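Local coordinates for protein catechol 2,3-dioxygenase (Pseudomonas sp. KL28, PDB 3HPY) that probably catalyses the iron(II)-dependent extradiol cleavage of catechol by dioxygen, opening the aromatic ring to 2-hydroxy-6-oxohexa-2,4-dienoate, at residues C[86-96]-C[105-113]. Numbering follows the deposited sequence.
Sequences LQAYGLTTTRI and GERVRFELP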
loop_
_atom_site.group_PDB
_atom_site.type_symbol
_atom_site.label_atom_id
_atom_site.label_comp_id
_atom_site.label_asym_id
_atom_site.label_seq_id
_atom_site.Cartn_x
_atom_site.Cartn_y
_atom_site.Cartn_z
ATOM N N LEU C 86 -26.830 10.728 33.802
ATOM C CA LEU C 86 -27.876 10.317 32.874
ATOM C C LEU C 86 -29.236 10.481 33.548
ATOM O O LEU C 86 -30.207 10.909 32.922
ATOM C CB LEU C 86 -27.674 8.862 32.444
ATOM C CG LEU C 86 -26.539 8.602 31.446
ATOM C CD1 LEU C 86 -26.241 7.113 31.385
ATOM C CD2 LEU C 86 -26.920 9.144 30.073
ATOM N N GLN C 87 -29.305 10.151 34.831
ATOM C CA GLN C 87 -30.568 10.285 35.544
ATOM C C GLN C 87 -30.881 11.753 35.808
ATOM O O GLN C 87 -32.024 12.174 35.671
ATOM C CB GLN C 87 -30.529 9.514 36.858
ATOM C CG GLN C 87 -30.146 8.069 36.703
ATOM C CD GLN C 87 -30.287 7.319 37.994
ATOM O OE1 GLN C 87 -29.439 6.502 38.349
ATOM N NE2 GLN C 87 -31.371 7.586 38.711
ATOM N N ALA C 88 -29.870 12.534 36.176
ATOM C CA ALA C 88 -30.081 13.958 36.439
ATOM C C ALA C 88 -30.598 14.628 35.170
ATOM O O ALA C 88 -31.377 15.583 35.230
ATOM C CB ALA C 88 -28.769 14.620 36.887
ATOM N N TYR C 89 -30.153 14.110 34.025
ATOM C CA TYR C 89 -30.537 14.623 32.712
ATOM C C TYR C 89 -31.992 14.279 32.437
ATOM O O TYR C 89 -32.660 14.951 31.653
ATOM C CB TYR C 89 -29.662 13.998 31.615
ATOM C CG TYR C 89 -29.768 14.694 30.268
ATOM C CD1 TYR C 89 -29.173 15.936 30.058
ATOM C CD2 TYR C 89 -30.484 14.120 29.211
ATOM C CE1 TYR C 89 -29.287 16.599 28.834
ATOM C CE2 TYR C 89 -30.607 14.771 27.984
ATOM C CZ TYR C 89 -30.009 16.009 27.800
ATOM O OH TYR C 89 -30.136 16.656 26.590
ATOM N N GLY C 90 -32.472 13.216 33.074
ATOM C CA GLY C 90 -33.855 12.812 32.881
ATOM C C GLY C 90 -34.047 11.447 32.239
ATOM O O GLY C 90 -35.180 11.014 32.021
ATOM N N LEU C 91 -32.947 10.765 31.934
ATOM C CA LEU C 91 -33.021 9.453 31.314
ATOM C C LEU C 91 -33.147 8.371 32.373
ATOM O O LEU C 91 -32.551 8.463 33.449
ATOM C CB LEU C 91 -31.773 9.189 30.458
ATOM C CG LEU C 91 -31.578 10.077 29.221
ATOM C CD1 LEU C 91 -30.195 9.854 28.639
ATOM C CD2 LEU C 91 -32.649 9.772 28.190
ATOM N N THR C 92 -33.939 7.349 32.075
ATOM C CA THR C 92 -34.109 6.250 33.011
ATOM C C THR C 92 -33.023 5.229 32.710
ATOM O O THR C 92 -32.815 4.860 31.551
ATOM C CB THR C 92 -35.480 5.591 32.843
ATOM O OG1 THR C 92 -36.495 6.604 32.847
ATOM C CG2 THR C 92 -35.736 4.618 33.981
ATOM N N THR C 93 -32.327 4.777 33.749
ATOM C CA THR C 93 -31.255 3.812 33.572
ATOM C C THR C 93 -31.543 2.469 34.227
ATOM O O THR C 93 -32.257 2.385 35.231
ATOM C CB THR C 93 -29.920 4.353 34.134
ATOM O OG1 THR C 93 -29.993 4.433 35.563
ATOM C CG2 THR C 93 -29.627 5.725 33.570
ATOM N N THR C 94 -30.968 1.422 33.647
ATOM C CA THR C 94 -31.127 0.064 34.145
ATOM C C THR C 94 -29.742 -0.479 34.464
ATOM O O THR C 94 -28.842 -0.429 33.626
ATOM C CB THR C 94 -31.764 -0.842 33.080
ATOM O OG1 THR C 94 -32.925 -0.200 32.538
ATOM C CG2 THR C 94 -32.162 -2.178 33.691
ATOM N N ARG C 95 -29.556 -0.998 35.671
ATOM C CA ARG C 95 -28.252 -1.531 36.032
ATOM C C ARG C 95 -28.203 -3.050 35.873
ATOM O O ARG C 95 -28.694 -3.785 36.727
ATOM C CB ARG C 95 -27.910 -1.131 37.469
ATOM C CG ARG C 95 -26.665 -1.796 38.025
ATOM C CD ARG C 95 -25.375 -1.245 37.425
ATOM N NE ARG C 95 -24.840 -0.120 38.190
ATOM C CZ ARG C 95 -25.246 1.138 38.069
ATOM N NH1 ARG C 95 -26.205 1.453 37.205
ATOM N NH2 ARG C 95 -24.692 2.082 38.821
ATOM N N ILE C 96 -27.630 -3.516 34.765
ATOM C CA ILE C 96 -27.501 -4.952 34.517
ATOM C C ILE C 96 -26.389 -5.484 35.417
ATOM O O ILE C 96 -25.263 -4.976 35.393
ATOM C CB ILE C 96 -27.118 -5.267 33.048
ATOM C CG1 ILE C 96 -28.262 -4.903 32.098
ATOM C CG2 ILE C 96 -26.812 -6.751 32.898
ATOM C CD1 ILE C 96 -28.474 -3.418 31.900
ATOM N N GLY C 105 -18.502 -7.096 33.735
ATOM C CA GLY C 105 -18.962 -6.502 34.971
ATOM C C GLY C 105 -20.330 -5.900 34.762
ATOM O O GLY C 105 -20.881 -5.945 33.663
ATOM N N GLU C 106 -20.894 -5.336 35.815
ATOM C CA GLU C 106 -22.206 -4.745 35.695
ATOM C C GLU C 106 -22.103 -3.550 34.764
ATOM O O GLU C 106 -21.060 -2.900 34.690
ATOM C CB GLU C 106 -22.695 -4.316 37.061
ATOM C CG GLU C 106 -21.802 -3.300 37.670
ATOM C CD GLU C 106 -22.338 -2.774 38.974
ATOM O OE1 GLU C 106 -21.717 -1.837 39.507
ATOM O OE2 GLU C 106 -23.368 -3.289 39.467
ATOM N N ARG C 107 -23.193 -3.274 34.056
ATOM C CA ARG C 107 -23.241 -2.176 33.102
ATOM C C ARG C 107 -24.518 -1.356 33.246
ATOM O O ARG C 107 -25.555 -1.866 33.672
ATOM C CB ARG C 107 -23.168 -2.731 31.679
ATOM C CG ARG C 107 -22.826 -4.216 31.609
ATOM C CD ARG C 107 -23.703 -4.925 30.598
ATOM N NE ARG C 107 -23.880 -6.334 30.939
ATOM C CZ ARG C 107 -24.678 -7.174 30.282
ATOM N NH1 ARG C 107 -25.380 -6.752 29.233
ATOM N NH2 ARG C 107 -24.780 -8.433 30.687
ATOM N N VAL C 108 -24.434 -0.085 32.876
ATOM C CA VAL C 108 -25.572 0.821 32.948
ATOM C C VAL C 108 -26.180 0.889 31.554
ATOM O O VAL C 108 -25.487 1.239 30.599
ATOM C CB VAL C 108 -25.119 2.231 33.368
ATOM C CG1 VAL C 108 -26.321 3.105 33.645
ATOM C CG2 VAL C 108 -24.224 2.143 34.589
ATOM N N ARG C 109 -27.460 0.539 31.431
ATOM C CA ARG C 109 -28.121 0.573 30.132
ATOM C C ARG C 109 -29.290 1.545 30.117
ATOM O O ARG C 109 -30.037 1.642 31.084
ATOM C CB ARG C 109 -28.624 -0.820 29.735
ATOM C CG ARG C 109 -29.155 -0.896 28.304
ATOM C CD ARG C 109 -29.881 -2.208 28.031
ATOM N NE ARG C 109 -29.026 -3.384 28.186
ATOM C CZ ARG C 109 -29.462 -4.635 28.075
ATOM N NH1 ARG C 109 -30.739 -4.874 27.809
ATOM N NH2 ARG C 109 -28.622 -5.652 28.229
ATOM N N PHE C 110 -29.430 2.274 29.016
ATOM C CA PHE C 110 -30.513 3.232 28.878
ATOM C C PHE C 110 -30.963 3.263 27.421
ATOM O O PHE C 110 -30.283 2.721 26.544
ATOM C CB PHE C 110 -30.051 4.617 29.341
ATOM C CG PHE C 110 -28.929 5.195 28.521
ATOM C CD1 PHE C 110 -29.197 5.954 27.382
ATOM C CD2 PHE C 110 -27.600 4.983 28.890
ATOM C CE1 PHE C 110 -28.158 6.498 26.624
ATOM C CE2 PHE C 110 -26.555 5.522 28.137
ATOM C CZ PHE C 110 -26.836 6.280 27.003
ATOM N N GLU C 111 -32.114 3.876 27.165
ATOM C CA GLU C 111 -32.636 3.950 25.806
ATOM C C GLU C 111 -32.575 5.388 25.307
ATOM O O GLU C 111 -32.894 6.330 26.041
ATOM C CB GLU C 111 -34.086 3.447 25.756
ATOM C CG GLU C 111 -34.624 3.215 24.338
ATOM C CD GLU C 111 -36.111 2.879 24.301
ATOM O OE1 GLU C 111 -36.547 1.964 25.036
ATOM O OE2 GLU C 111 -36.843 3.531 23.523
ATOM N N LEU C 112 -32.149 5.551 24.059
ATOM C CA LEU C 112 -32.050 6.871 23.455
ATOM C C LEU C 112 -33.352 7.206 22.738
ATOM O O LEU C 112 -34.183 6.326 22.492
ATOM C CB LEU C 112 -30.895 6.917 22.443
ATOM C CG LEU C 112 -29.438 7.003 22.919
ATOM C CD1 LEU C 112 -28.522 6.900 21.704
ATOM C CD2 LEU C 112 -29.188 8.313 23.660
ATOM N N PRO C 113 -33.542 8.486 22.392
ATOM C CA PRO C 113 -34.741 8.954 21.692
ATOM C C PRO C 113 -34.893 8.239 20.353
ATOM O O PRO C 113 -36.004 8.089 19.831
ATOM C CB PRO C 113 -34.469 10.440 21.505
ATOM C CG PRO C 113 -33.653 10.779 22.698
ATOM C CD PRO C 113 -32.691 9.624 22.783
HETATM O O HOH W 1 -33.705 5.124 29.073
#
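Ile-96 lays its CG2 methyl over the centre of the Arg-107 guanidinium, 3.4 Å from CZ of Arg-107, while its other branch ends with CD1 3.4 Å from CB of Arg-109. With CG2 anti to the backbone N and CG1 beside it (chi1 -68°), the two branches point to different arginines, and chi2 of 72° brings CD1 onto Arg-109. Beyond the isoleucine, both guanidinium groups form salt bridges with Glu-119, and Arg-107 reaches Glu-100 as well, which probably offsets much of their charge. The backbones beneath are joined by two reciprocal pairs of hydrogen bonds, Thr-94 with Arg-109 and Ile-96 with Arg-107; the straightest runs from Arg-109 N to Thr-94 O (2.8 Å, 174°). Where the strands diverge, a water bridges them, donating to Thr-92 O (2.6 Å) and accepting from Glu-111 N (2.8 Å). Arg-95 belongs to the other face of the hairpin. Bends at chi2 and chi3 fold its chain back, bringing NH1 to 3.4 Å from CG2 of Val-108, a methyl that lies over one guanidinium face, toward its rim. Glu-106 OE2 sits at the edge of that group in a long salt bridge (3.7 Å to Arg-95 NE), with carboxylate and guanidinium planes nearly perpendicular; firmer salt bridges go to Asp-83 (NH1) and Glu-80 (NH2), both on helix 76-89. Farther along this face, Leu-86 comes down from the helix onto Phe-110: CD2 makes a CH-pi contact over one ring face, and CD1 approaches ring atom CD2 of Phe-110 to 3.6 Å. Leu-91, just past the Schellman motif at Gly-90, meets the same ring obliquely. Helix 76-89 thus packs on an antiparallel beta hairpin whose strand 93-96 borders the N-terminal sheet, as in the vicinal-oxygen-chelate fold of extradiol dioxygenases.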